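Local coordinates for DUF3120 domain-containing protein (Bordetella pertussis, PDB 6RGN) that probably serves as the N-terminal membrane-targeting domain of a type III secretion effector, binding the phosphoinositide PIP2, at residues H49-L54 with R128-A133; H73-L78 with A111-E116; L55-D60 with S91-L96; S68-H73 with F117-G122. All coordinates share one frame; numbering follows the deposited sequence.

Contact 1 of 4, residues H49-L54 with R128-A133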
loop_
_atom_site.group_PDB
_atom_site.type_symbol
_atom_site.label_atom_id
_atom_site.label_comp_id
_atom_site.label_asym_id
_atom_site.label_seq_id
_atom_site.Cartn_x
_atom_site.Cartn_y
_atom_site.Cartn_z
ATOM N N HIS A 49 7.674 1.084 -15.346
ATOM C CA HIS A 49 8.315 0.860 -14.031
ATOM C C HIS A 49 7.733 -0.390 -13.361
ATOM O O HIS A 49 6.553 -0.414 -13.033
ATOM C CB HIS A 49 8.127 2.068 -13.100
ATOM C CG HIS A 49 8.938 1.933 -11.850
ATOM N ND1 HIS A 49 9.467 0.719 -11.441
ATOM C CD2 HIS A 49 9.369 2.835 -10.955
ATOM C CE1 HIS A 49 10.187 0.868 -10.375
ATOM N NE2 HIS A 49 10.128 2.139 -10.042
ATOM N N PRO A 50 8.541 -1.450 -13.114
ATOM C CA PRO A 50 8.035 -2.695 -12.534
ATOM C C PRO A 50 7.414 -2.613 -11.135
ATOM O O PRO A 50 6.658 -3.549 -10.848
ATOM C CB PRO A 50 9.264 -3.625 -12.497
ATOM C CG PRO A 50 10.457 -2.690 -12.598
ATOM C CD PRO A 50 9.973 -1.534 -13.452
ATOM N N SER A 51 7.696 -1.552 -10.337
ATOM C CA SER A 51 7.017 -1.239 -9.053
ATOM C C SER A 51 5.503 -1.224 -9.277
ATOM O O SER A 51 4.786 -1.654 -8.334
ATOM C CB SER A 51 7.440 0.119 -8.408
ATOM O OG SER A 51 7.060 1.232 -9.253
ATOM N N MET A 52 5.061 -0.699 -10.432
ATOM C CA MET A 52 3.614 -0.541 -10.724
ATOM C C MET A 52 2.865 -1.881 -10.608
ATOM O O MET A 52 1.632 -1.823 -10.419
ATOM C CB MET A 52 3.379 0.078 -12.099
ATOM C CG MET A 52 3.717 1.533 -12.087
ATOM S SD MET A 52 3.563 2.370 -13.627
ATOM C CE MET A 52 1.846 2.874 -13.563
ATOM N N ARG A 53 3.538 -3.034 -10.691
ATOM C CA ARG A 53 2.807 -4.327 -10.583
ATOM C C ARG A 53 2.124 -4.362 -9.214
ATOM O O ARG A 53 1.067 -4.950 -9.132
ATOM C CB ARG A 53 3.689 -5.557 -10.810
ATOM C CG ARG A 53 4.594 -5.881 -9.635
ATOM C CD ARG A 53 5.636 -6.950 -9.956
ATOM N NE ARG A 53 6.237 -7.233 -8.662
ATOM C CZ ARG A 53 7.157 -6.483 -8.067
ATOM N NH1 ARG A 53 7.633 -5.394 -8.657
ATOM N NH2 ARG A 53 7.589 -6.806 -6.860
ATOM N N LEU A 54 2.661 -3.667 -8.209
ATOM C CA LEU A 54 2.163 -3.762 -6.833
ATOM C C LEU A 54 0.759 -3.160 -6.684
ATOM O O LEU A 54 0.073 -3.546 -5.691
ATOM C CB LEU A 54 3.150 -3.128 -5.859
ATOM C CG LEU A 54 4.429 -3.924 -5.611
ATOM C CD1 LEU A 54 5.308 -3.190 -4.620
ATOM C CD2 LEU A 54 4.127 -5.335 -5.107
ATOM N N ARG A 128 5.613 2.591 -2.275
ATOM C CA ARG A 128 5.671 4.085 -2.377
ATOM C C ARG A 128 6.195 4.518 -3.759
ATOM O O ARG A 128 5.709 5.558 -4.342
ATOM C CB ARG A 128 6.533 4.585 -1.217
ATOM C CG ARG A 128 5.787 4.510 0.104
ATOM C CD ARG A 128 6.640 4.976 1.234
ATOM N NE ARG A 128 5.825 5.375 2.402
ATOM C CZ ARG A 128 6.223 5.280 3.677
ATOM N NH1 ARG A 128 7.459 4.819 3.906
ATOM N NH2 ARG A 128 5.454 5.736 4.686
ATOM N N THR A 129 7.101 3.741 -4.333
ATOM C CA THR A 129 7.625 3.995 -5.685
ATOM C C THR A 129 6.441 3.761 -6.644
ATOM O O THR A 129 6.265 4.549 -7.571
ATOM C CB THR A 129 8.893 3.160 -5.965
ATOM O OG1 THR A 129 9.973 3.535 -5.103
ATOM C CG2 THR A 129 9.315 3.226 -7.409
ATOM N N ALA A 130 5.579 2.743 -6.397
ATOM C CA ALA A 130 4.448 2.447 -7.317
ATOM C C ALA A 130 3.424 3.578 -7.263
ATOM O O ALA A 130 2.909 3.987 -8.368
ATOM C CB ALA A 130 3.774 1.124 -7.060
ATOM N N ILE A 131 3.070 3.992 -6.048
ATOM C CA ILE A 131 2.223 5.181 -5.783
ATOM C C ILE A 131 2.684 6.379 -6.643
ATOM O O ILE A 131 1.841 6.985 -7.311
ATOM C CB ILE A 131 2.209 5.495 -4.284
ATOM C CG1 ILE A 131 1.505 4.384 -3.488
ATOM C CG2 ILE A 131 1.589 6.853 -4.002
ATOM C CD1 ILE A 131 1.575 4.587 -2.006
ATOM N N ASP A 132 3.970 6.748 -6.627
ATOM C CA ASP A 132 4.503 7.920 -7.358
ATOM C C ASP A 132 4.285 7.726 -8.865
ATOM O O ASP A 132 3.956 8.707 -9.559
ATOM C CB ASP A 132 5.998 8.115 -7.106
ATOM C CG ASP A 132 6.256 8.762 -5.742
ATOM O OD1 ASP A 132 5.323 9.423 -5.245
ATOM O OD2 ASP A 132 7.381 8.589 -5.205
ATOM N N ALA A 133 4.450 6.498 -9.356
ATOM C CA ALA A 133 4.326 6.192 -10.801
ATOM C C ALA A 133 2.849 6.343 -11.234
ATOM O O ALA A 133 2.571 6.819 -12.348
ATOM C CB ALA A 133 4.825 4.777 -11.069
#
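H49 swings its imidazole out with CG anti to the backbone N (chi1 -172°), and T129 holds its methyl CG2 in the same way, which points both groups into the gap between the segments. The two side chains cross at about a right angle. The ring meets CG2 obliquely; H49 NE2 and T129 CG2 are only 3.0 Å apart, so close that the exact placement of the ring is doubtful. S51 fills the corner between them. Its chi1 of 64° lays OG over the centre of the H49 ring, 3.1 Å above the plane, and the same OG lies 3.5 Å from T129 CG2. The two alanines suit their places because small side chains let the 3-10 segment approach helix 124-140 closely: the CA atoms of M52 and A130 are 4.6 Å apart, and A130 CB abuts S51 O at 3.2 Å. One turn further on, A133 CB is met alongside by the flexible M52 chain, with M52 CG at 3.6 Å and M52 SD at 3.7 Å. T129 OG1 turns back to its own helix and bonds to A125 O. The methyls of T129, A130 and A133 thus meet a mixed surface of imidazole, serine oxygens and thioether chain, joined by van der Waals contact; polar ties to the same helix come from M52 O with the Y134 hydroxyl and R53 with E126.

Contact 2 of 4, residues H73-L78 with A111-E116. With SO4 (sulfate ion), chain D.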
loop_
_atom_site.group_PDB
_atom_site.type_symbol
_atom_site.label_atom_id
_atom_site.label_comp_id
_atom_site.label_asym_id
_atom_site.label_seq_id
_atom_site.Cartn_x
_atom_site.Cartn_y
_atom_site.Cartn_z
ATOM N N HIS A 73 -1.865 -10.613 15.190
ATOM C CA HIS A 73 -2.968 -9.728 14.717
ATOM C C HIS A 73 -2.345 -8.469 14.061
ATOM O O HIS A 73 -1.279 -8.000 14.561
ATOM C CB HIS A 73 -3.950 -9.538 15.889
ATOM C CG HIS A 73 -4.326 -8.128 16.211
ATOM N ND1 HIS A 73 -5.653 -7.694 16.205
ATOM C CD2 HIS A 73 -3.576 -7.063 16.588
ATOM C CE1 HIS A 73 -5.701 -6.418 16.554
ATOM N NE2 HIS A 73 -4.430 -5.996 16.781
ATOM N N SER A 74 -2.911 -7.972 12.951
ATOM C CA SER A 74 -2.466 -6.704 12.329
ATOM C C SER A 74 -3.042 -5.509 13.104
ATOM O O SER A 74 -4.176 -5.601 13.540
ATOM C CB SER A 74 -2.872 -6.667 10.888
ATOM O OG SER A 74 -2.266 -7.759 10.224
ATOM N N SER A 75 -2.277 -4.447 13.287
ATOM C CA SER A 75 -2.754 -3.187 13.908
ATOM C C SER A 75 -3.858 -2.614 13.020
ATOM O O SER A 75 -3.884 -2.940 11.819
ATOM C CB SER A 75 -1.681 -2.170 14.053
ATOM O OG SER A 75 -1.219 -1.763 12.765
ATOM N N GLU A 76 -4.692 -1.755 13.596
ATOM C CA GLU A 76 -5.764 -1.022 12.870
ATOM C C GLU A 76 -5.071 -0.230 11.768
ATOM O O GLU A 76 -5.596 -0.196 10.670
ATOM C CB GLU A 76 -6.595 -0.122 13.802
ATOM C CG GLU A 76 -7.687 0.672 13.091
ATOM C CD GLU A 76 -8.674 1.412 14.000
ATOM O OE1 GLU A 76 -9.753 1.883 13.490
ATOM O OE2 GLU A 76 -8.401 1.516 15.238
ATOM N N ALA A 77 -3.901 0.336 12.039
ATOM C CA ALA A 77 -3.157 1.164 11.055
ATOM C C ALA A 77 -2.803 0.293 9.840
ATOM O O ALA A 77 -2.981 0.766 8.712
ATOM C CB ALA A 77 -1.938 1.749 11.661
ATOM N N LEU A 78 -2.381 -0.940 10.077
ATOM C CA LEU A 78 -1.953 -1.856 8.979
ATOM C C LEU A 78 -3.236 -2.303 8.256
ATOM O O LEU A 78 -3.182 -2.383 7.030
ATOM C CB LEU A 78 -1.201 -3.061 9.529
ATOM C CG LEU A 78 -0.696 -4.024 8.463
ATOM C CD1 LEU A 78 -0.065 -3.294 7.308
ATOM C CD2 LEU A 78 0.288 -5.067 9.007
ATOM N N ALA A 111 4.420 5.947 11.480
ATOM C CA ALA A 111 4.474 6.785 12.691
ATOM C C ALA A 111 3.998 5.988 13.905
ATOM O O ALA A 111 4.547 6.248 14.974
ATOM C CB ALA A 111 3.626 8.008 12.508
ATOM N N SER A 112 2.914 5.194 13.810
ATOM C CA SER A 112 2.132 4.798 15.028
ATOM C C SER A 112 2.455 3.362 15.480
ATOM O O SER A 112 2.080 2.964 16.620
ATOM C CB SER A 112 0.627 4.954 14.778
ATOM O OG SER A 112 0.275 4.078 13.693
ATOM N N GLN A 113 3.077 2.566 14.613
ATOM C CA GLN A 113 3.349 1.130 14.878
ATOM C C GLN A 113 4.792 0.842 14.481
ATOM O O GLN A 113 5.074 0.091 13.535
ATOM C CB GLN A 113 2.360 0.255 14.100
ATOM C CG GLN A 113 0.881 0.482 14.465
ATOM C CD GLN A 113 0.440 0.126 15.866
ATOM O OE1 GLN A 113 -0.553 0.653 16.344
ATOM N NE2 GLN A 113 1.172 -0.716 16.562
ATOM N N PRO A 114 5.789 1.459 15.143
ATOM C CA PRO A 114 7.164 1.299 14.659
ATOM C C PRO A 114 7.618 -0.158 14.569
ATOM O O PRO A 114 8.239 -0.479 13.592
ATOM C CB PRO A 114 8.053 2.100 15.627
ATOM C CG PRO A 114 7.081 2.980 16.371
ATOM C CD PRO A 114 5.716 2.305 16.346
ATOM N N ARG A 115 7.342 -0.988 15.574
ATOM C CA ARG A 115 7.901 -2.374 15.594
ATOM C C ARG A 115 7.225 -3.199 14.470
ATOM O O ARG A 115 7.948 -3.894 13.737
ATOM C CB ARG A 115 7.682 -3.026 16.944
ATOM C CG ARG A 115 8.394 -2.355 18.102
ATOM C CD ARG A 115 8.154 -3.148 19.374
ATOM N NE ARG A 115 6.779 -3.108 19.787
ATOM C CZ ARG A 115 6.294 -3.753 20.827
ATOM N NH1 ARG A 115 7.084 -4.451 21.627
ATOM N NH2 ARG A 115 5.011 -3.654 21.083
ATOM N N GLU A 116 5.929 -3.038 14.272
ATOM C CA GLU A 116 5.197 -3.781 13.198
ATOM C C GLU A 116 5.678 -3.319 11.824
ATOM O O GLU A 116 5.864 -4.191 10.932
ATOM C CB GLU A 116 3.693 -3.521 13.291
ATOM C CG GLU A 116 2.793 -4.422 12.455
ATOM C CD GLU A 116 1.323 -3.985 12.574
ATOM O OE1 GLU A 116 1.054 -2.801 12.293
ATOM O OE2 GLU A 116 0.441 -4.824 12.869
HETATM S S SO4 D . 4.611 -0.951 17.872
HETATM O O1 SO4 D . 4.242 -1.986 18.819
HETATM O O2 SO4 D . 4.315 -1.519 16.551
HETATM O O3 SO4 D . 3.808 0.199 18.108
HETATM O O4 SO4 D . 5.943 -0.620 18.021
HETATM O O HOH W 1 -2.989 1.179 14.871
#
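The flat carboxylate of E116 turns both oxygens toward S75 and uses a syn lone pair on each. S75 N donates to E116 OE2 at 2.8 Å, nearly straight at 164°, while S75 OG donates to E116 OE1 at 2.5 Å; the indole N-H of W109 also reaches OE1. Two grips on one carboxylate fix its rotation. Another flat group, the R115 guanidinium, carries a sulfate at its edge, in plane, with R115 NE 2.9 Å from sulfate O1. E116 can span the gap because its CG stands anti to the backbone N (chi1 -168°) and the chain beyond is extended. A serine suits position 75 because its hydroxyl does double duty: besides donating a hydrogen bond to E116, OG accepts from L78 N at 3.0 Å and so caps helix 76-90. L78 CB lies 3.6 Å from E116 OE1, and Q113 CG packs 3.5 Å from S75 OG. A water joins A77 N to Q113 OE1. R115 N donates to sulfate O4 at 2.8 Å, and E116 N and Q113 NE2 also bind the ion, probably from the crystallisation liquor, at the N-terminal end of a helix, where the helix dipole would help. The contact thus fastens the start of helix 76-90 to the first turn of helix 114-120, just past the Q113 junction that ends helix 96-112, with W109 of that helix touching S75, A77 and L78.

Contact 3 of 4, residues L55-D60 with S91-L96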
loop_
_atom_site.group_PDB
_atom_site.type_symbol
_atom_site.label_atom_id
_atom_site.label_comp_id
_atom_site.label_asym_id
_atom_site.label_seq_id
_atom_site.Cartn_x
_atom_site.Cartn_y
_atom_site.Cartn_z
ATOM N N LEU A 55 0.306 -2.285 -7.588
ATOM C CA LEU A 55 -1.076 -1.798 -7.478
ATOM C C LEU A 55 -1.903 -2.178 -8.702
ATOM O O LEU A 55 -3.056 -1.694 -8.780
ATOM C CB LEU A 55 -1.054 -0.295 -7.272
ATOM C CG LEU A 55 -0.505 0.151 -5.914
ATOM C CD1 LEU A 55 -0.324 1.643 -5.985
ATOM C CD2 LEU A 55 -1.465 -0.266 -4.827
ATOM N N GLU A 56 -1.367 -2.995 -9.592
ATOM C CA GLU A 56 -2.154 -3.692 -10.635
ATOM C C GLU A 56 -3.295 -4.406 -9.918
ATOM O O GLU A 56 -3.062 -4.973 -8.847
ATOM C CB GLU A 56 -1.272 -4.638 -11.441
ATOM C CG GLU A 56 -0.751 -3.956 -12.688
ATOM C CD GLU A 56 0.471 -4.548 -13.365
ATOM O OE1 GLU A 56 0.604 -5.813 -13.414
ATOM O OE2 GLU A 56 1.299 -3.722 -13.867
ATOM N N PRO A 57 -4.551 -4.315 -10.428
ATOM C CA PRO A 57 -5.711 -4.671 -9.624
ATOM C C PRO A 57 -5.717 -6.099 -9.110
ATOM O O PRO A 57 -6.092 -6.224 -7.980
ATOM C CB PRO A 57 -6.884 -4.406 -10.575
ATOM C CG PRO A 57 -6.371 -3.209 -11.270
ATOM C CD PRO A 57 -4.958 -3.616 -11.664
ATOM N N ASN A 58 -5.203 -7.067 -9.867
ATOM C CA ASN A 58 -5.137 -8.470 -9.429
ATOM C C ASN A 58 -3.948 -8.783 -8.513
ATOM O O ASN A 58 -3.932 -9.889 -8.034
ATOM C CB ASN A 58 -5.127 -9.401 -10.644
ATOM C CG ASN A 58 -6.481 -9.406 -11.309
ATOM O OD1 ASN A 58 -7.462 -8.944 -10.688
ATOM N ND2 ASN A 58 -6.558 -9.853 -12.569
ATOM N N ASN A 59 -2.979 -7.894 -8.340
ATOM C CA ASN A 59 -1.704 -8.190 -7.641
ATOM C C ASN A 59 -1.946 -8.284 -6.122
ATOM O O ASN A 59 -2.674 -7.453 -5.593
ATOM C CB ASN A 59 -0.669 -7.111 -7.937
ATOM C CG ASN A 59 0.731 -7.560 -7.614
ATOM O OD1 ASN A 59 1.203 -7.416 -6.488
ATOM N ND2 ASN A 59 1.419 -8.067 -8.621
ATOM N N ASP A 60 -1.436 -9.314 -5.466
ATOM C CA ASP A 60 -1.574 -9.528 -4.001
ATOM C C ASP A 60 -0.189 -9.510 -3.307
ATOM O O ASP A 60 -0.114 -9.883 -2.133
ATOM C CB ASP A 60 -2.320 -10.839 -3.755
ATOM C CG ASP A 60 -3.773 -10.811 -4.224
ATOM O OD1 ASP A 60 -4.411 -9.772 -4.074
ATOM O OD2 ASP A 60 -4.219 -11.808 -4.773
ATOM N N SER A 91 -11.015 0.170 -8.431
ATOM C CA SER A 91 -11.379 1.059 -9.581
ATOM C C SER A 91 -10.509 0.770 -10.811
ATOM O O SER A 91 -10.848 1.244 -11.896
ATOM C CB SER A 91 -11.284 2.494 -9.234
ATOM O OG SER A 91 -9.995 2.731 -8.729
ATOM N N GLY A 92 -9.535 -0.113 -10.717
ATOM C CA GLY A 92 -8.572 -0.266 -11.802
ATOM C C GLY A 92 -7.705 0.986 -11.801
ATOM O O GLY A 92 -7.440 1.488 -12.839
ATOM N N ASP A 93 -7.277 1.415 -10.620
ATOM C CA ASP A 93 -6.174 2.376 -10.407
ATOM C C ASP A 93 -6.557 3.759 -10.938
ATOM O O ASP A 93 -5.617 4.502 -11.379
ATOM C CB ASP A 93 -4.884 1.893 -11.094
ATOM C CG ASP A 93 -4.465 0.506 -10.671
ATOM O OD1 ASP A 93 -4.547 0.213 -9.455
ATOM O OD2 ASP A 93 -4.229 -0.329 -11.560
ATOM N N ARG A 94 -7.797 4.204 -10.788
ATOM C CA ARG A 94 -8.247 5.459 -11.447
ATOM C C ARG A 94 -8.378 6.624 -10.467
ATOM O O ARG A 94 -8.571 7.762 -10.940
ATOM C CB ARG A 94 -9.576 5.229 -12.161
ATOM C CG ARG A 94 -9.560 4.049 -13.117
ATOM C CD ARG A 94 -10.840 4.041 -13.907
ATOM N NE ARG A 94 -12.009 3.629 -13.133
ATOM C CZ ARG A 94 -13.049 4.422 -12.864
ATOM N NH1 ARG A 94 -13.054 5.680 -13.276
ATOM N NH2 ARG A 94 -14.091 3.945 -12.203
ATOM N N SER A 95 -8.319 6.381 -9.157
ATOM C CA SER A 95 -8.605 7.450 -8.157
ATOM C C SER A 95 -7.349 8.096 -7.571
ATOM O O SER A 95 -6.713 7.422 -6.773
ATOM C CB SER A 95 -9.449 6.933 -7.014
ATOM O OG SER A 95 -9.685 8.044 -6.127
ATOM N N LEU A 96 -7.001 9.359 -7.902
ATOM C CA LEU A 96 -5.865 10.085 -7.209
ATOM C C LEU A 96 -6.247 10.324 -5.743
ATOM O O LEU A 96 -5.360 10.152 -4.864
ATOM C CB LEU A 96 -5.502 11.405 -7.935
ATOM C CG LEU A 96 -4.379 12.248 -7.311
ATOM C CD1 LEU A 96 -3.144 11.392 -7.035
ATOM C CD2 LEU A 96 -4.008 13.459 -8.168
#
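A Schellman motif ends helix 76-90 at G92, and the ring of P57, in the type I turn E56-N59 that precedes helix 61-65, packs against it, with P57 CG 3.7 Å from G92 CA. Glycine fits there because the motif calls for a positive phi (70°), which it adopts easily. D93 follows with a positive phi of its own and reaches across to the other loop. Its CG is anti to the carbonyl carbon (chi1 -55°), which brings the carboxylate up to L55 O and P57 CD. D93 OD2 lies 3.4 Å from P57 CD, the proline and aspartate crossing at a slant, while D93 OD1 comes within 2.5 Å of L55 O. P57 suits the second position of the turn, where its ring holds phi near -60°; N59 N closes the turn on E56 O at 3.0 Å. L55 is leucine where the loop dips into the interior: its side chain touches V85 and F88 of helix 76-90 and L127 and Y134 of helix 124-140. F88 and Y134 also touch D93, which is buried. Two oxygens as close as D93 OD1 and L55 O would normally repel, so the short approach is consistent with a D93 carboxyl that holds a proton, an ionisation shift that burial among aromatic and aliphatic groups would probably assist, although the distance alone leaves the point doubtful.

Contact 4 of 4, residues S68-H73 with F117-G122. With SO4 (sulfate ion), chain B; SO4 (sulfate ion), chain E.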
loop_
_atom_site.group_PDB
_atom_site.type_symbol
_atom_site.label_atom_id
_atom_site.label_comp_id
_atom_site.label_asym_id
_atom_site.label_seq_id
_atom_site.Cartn_x
_atom_site.Cartn_y
_atom_site.Cartn_z
ATOM N N SER A 68 1.251 -12.115 8.627
ATOM C CA SER A 68 1.994 -12.794 9.719
ATOM C C SER A 68 1.668 -14.277 9.689
ATOM O O SER A 68 0.572 -14.653 10.089
ATOM C CB SER A 68 1.674 -12.181 11.084
ATOM O OG SER A 68 2.325 -12.878 12.131
ATOM N N PRO A 69 2.578 -15.176 9.240
ATOM C CA PRO A 69 2.307 -16.606 9.313
ATOM C C PRO A 69 2.215 -17.116 10.762
ATOM O O PRO A 69 1.496 -18.068 11.005
ATOM C CB PRO A 69 3.449 -17.285 8.543
ATOM C CG PRO A 69 4.519 -16.218 8.355
ATOM C CD PRO A 69 3.874 -14.873 8.609
ATOM N N ARG A 70 2.906 -16.466 11.703
ATOM C CA ARG A 70 2.822 -16.837 13.147
ATOM C C ARG A 70 1.463 -16.348 13.716
ATOM O O ARG A 70 1.149 -16.683 14.876
ATOM C CB ARG A 70 4.106 -16.342 13.839
ATOM C CG ARG A 70 5.293 -17.267 13.562
ATOM C CD ARG A 70 6.566 -16.881 14.294
ATOM N NE ARG A 70 6.857 -15.455 14.066
ATOM C CZ ARG A 70 7.364 -14.609 14.963
ATOM N NH1 ARG A 70 7.723 -15.046 16.152
ATOM N NH2 ARG A 70 7.578 -13.334 14.652
ATOM N N LEU A 71 0.681 -15.635 12.891
ATOM C CA LEU A 71 -0.755 -15.247 13.070
ATOM C C LEU A 71 -0.866 -14.114 14.101
ATOM O O LEU A 71 -1.941 -13.892 14.649
ATOM C CB LEU A 71 -1.583 -16.472 13.478
ATOM C CG LEU A 71 -1.619 -17.595 12.440
ATOM C CD1 LEU A 71 -2.139 -18.873 13.056
ATOM C CD2 LEU A 71 -2.440 -17.191 11.218
ATOM N N HIS A 72 0.210 -13.375 14.334
ATOM C CA HIS A 72 0.128 -12.077 15.057
ATOM C C HIS A 72 -0.963 -11.203 14.396
ATOM O O HIS A 72 -0.964 -11.077 13.143
ATOM C CB HIS A 72 1.498 -11.420 15.076
ATOM C CG HIS A 72 2.568 -12.252 15.699
ATOM N ND1 HIS A 72 3.839 -11.748 15.917
ATOM C CD2 HIS A 72 2.563 -13.508 16.198
ATOM C CE1 HIS A 72 4.590 -12.684 16.468
ATOM N NE2 HIS A 72 3.826 -13.769 16.681
ATOM N N HIS A 73 -1.865 -10.613 15.190
ATOM C CA HIS A 73 -2.968 -9.728 14.717
ATOM C C HIS A 73 -2.345 -8.469 14.061
ATOM O O HIS A 73 -1.279 -8.000 14.561
ATOM C CB HIS A 73 -3.950 -9.538 15.889
ATOM C CG HIS A 73 -4.326 -8.128 16.211
ATOM N ND1 HIS A 73 -5.653 -7.694 16.205
ATOM C CD2 HIS A 73 -3.576 -7.063 16.588
ATOM C CE1 HIS A 73 -5.701 -6.418 16.554
ATOM N NE2 HIS A 73 -4.430 -5.996 16.781
ATOM N N PHE A 117 5.859 -2.004 11.676
ATOM C CA PHE A 117 6.375 -1.396 10.416
ATOM C C PHE A 117 7.756 -1.971 10.048
ATOM O O PHE A 117 8.037 -2.394 8.894
ATOM C CB PHE A 117 6.322 0.114 10.555
ATOM C CG PHE A 117 6.745 0.722 9.244
ATOM C CD1 PHE A 117 8.103 0.881 8.941
ATOM C CD2 PHE A 117 5.805 0.955 8.258
ATOM C CE1 PHE A 117 8.483 1.412 7.719
ATOM C CE2 PHE A 117 6.191 1.520 7.044
ATOM C CZ PHE A 117 7.523 1.655 6.751
ATOM N N ALA A 118 8.674 -1.972 11.028
ATOM C CA ALA A 118 10.060 -2.422 10.832
ATOM C C ALA A 118 10.004 -3.912 10.486
ATOM O O ALA A 118 10.815 -4.417 9.682
ATOM C CB ALA A 118 10.904 -2.183 12.056
ATOM N N LYS A 119 9.054 -4.624 11.094
ATOM C CA LYS A 119 9.008 -6.080 10.883
ATOM C C LYS A 119 8.335 -6.429 9.564
ATOM O O LYS A 119 8.889 -7.283 8.855
ATOM C CB LYS A 119 8.268 -6.680 12.064
ATOM C CG LYS A 119 8.125 -8.175 12.041
ATOM C CD LYS A 119 7.574 -8.630 13.389
ATOM C CE LYS A 119 6.927 -9.976 13.378
ATOM N NZ LYS A 119 5.735 -9.893 12.518
ATOM N N ARG A 120 7.209 -5.769 9.232
ATOM C CA ARG A 120 6.320 -6.196 8.117
ATOM C C ARG A 120 6.471 -5.288 6.895
ATOM O O ARG A 120 5.899 -5.588 5.824
ATOM C CB ARG A 120 4.889 -6.163 8.636
ATOM C CG ARG A 120 4.649 -7.134 9.770
ATOM C CD ARG A 120 3.189 -7.396 9.705
ATOM N NE ARG A 120 2.673 -7.854 10.984
ATOM C CZ ARG A 120 1.468 -8.371 11.161
ATOM N NH1 ARG A 120 0.627 -8.532 10.130
ATOM N NH2 ARG A 120 1.094 -8.673 12.402
ATOM N N GLY A 121 7.332 -4.298 6.968
ATOM C CA GLY A 121 7.329 -3.215 5.979
ATOM C C GLY A 121 8.339 -3.351 4.882
ATOM O O GLY A 121 8.572 -2.343 4.173
ATOM N N GLY A 122 8.868 -4.538 4.649
ATOM C CA GLY A 122 9.891 -4.776 3.618
ATOM C C GLY A 122 9.489 -4.347 2.216
ATOM O O GLY A 122 10.399 -4.068 1.425
HETATM S S SO4 B . 5.735 -13.208 11.272
HETATM O O1 SO4 B . 5.173 -14.542 11.283
HETATM O O2 SO4 B . 6.005 -12.815 9.899
HETATM O O3 SO4 B . 4.791 -12.275 11.846
HETATM O O4 SO4 B . 6.969 -13.191 12.057
HETATM S S SO4 E . 3.907 -7.860 14.530
HETATM O O1 SO4 E . 2.477 -8.020 14.714
HETATM O O2 SO4 E . 4.225 -7.748 13.173
HETATM O O3 SO4 E . 4.317 -6.684 15.213
HETATM O O4 SO4 E . 4.569 -9.017 15.085
HETATM O O HOH W 2 -1.595 -10.622 9.853
#
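S68 starts the segment with its CB over one face of the R120 guanidinium, 3.6 Å above the plane and offset toward the rim. With chi1 at 177° its OG faces away from the backbone N and donates to O3 of one sulfate at 2.6 Å. Serine suits this place because its short hydroxyl can serve the sulfate and also accept a weak bond from H72 N while CB lies on the guanidinium. S68 O accepts from L71 N, closing the type I turn S68-L71. Within that turn R70 wraps the same sulfate: R70 N bonds to O1 at 3.0 Å, and its chain bends at chi3 so that the guanidinium meets the ion edge-on, R70 NH2 to O4 at 2.7 Å. K119, from helix 114-120, completes this first site, with CE at the R70 guanidinium edge and NZ bonded to O3. The same NZ also bonds to O2 of a second sulfate at 2.7 Å, bridging the two anions. Such a basic cluster around tetrahedral anions is consistent with a site for the phosphates of PIP2, although the sulfates probably came from the crystallisation liquor. L71, with a positive phi, ends the turn and H72 follows, its CB directed toward helix 114-120. H72 CE1 lies over one face of the R70 guanidinium, offset toward its rim, while H72 ND1 donates in the ring plane to O4 of the second sulfate at 2.9 Å, almost straight (173°). R120, extended from CG to NE, grips that ion too, R120 NE reaching O2 at 2.7 Å. R120 NH2 also bonds to H72 O, from above the carbonyl plane. H73 turns its CB away from the helix, and its side chain touches R79.

How the contacts relate
From the first modelled residues, contact 1 closes the widest loop, pinning the opening 3-10 segment to helix 124-140, and the other three contacts all fall within that loop. Contact 3 comes next, joining the loop before helix 61-65 to the turn between helices 76-90 and 96-112. It crosses both contact 4 and contact 2, whose segments alternate with its own. Contact 4 ties the 68-73 loop to helix 114-120, and contact 2, lying within its span, fastens the start of helix 76-90 to the same helix. Contacts 1 and 3 touch through N59 and L55; contacts 2 and 4 share H73 at the other end of the helical domain, about 23 Å from contact 3, centre to centre.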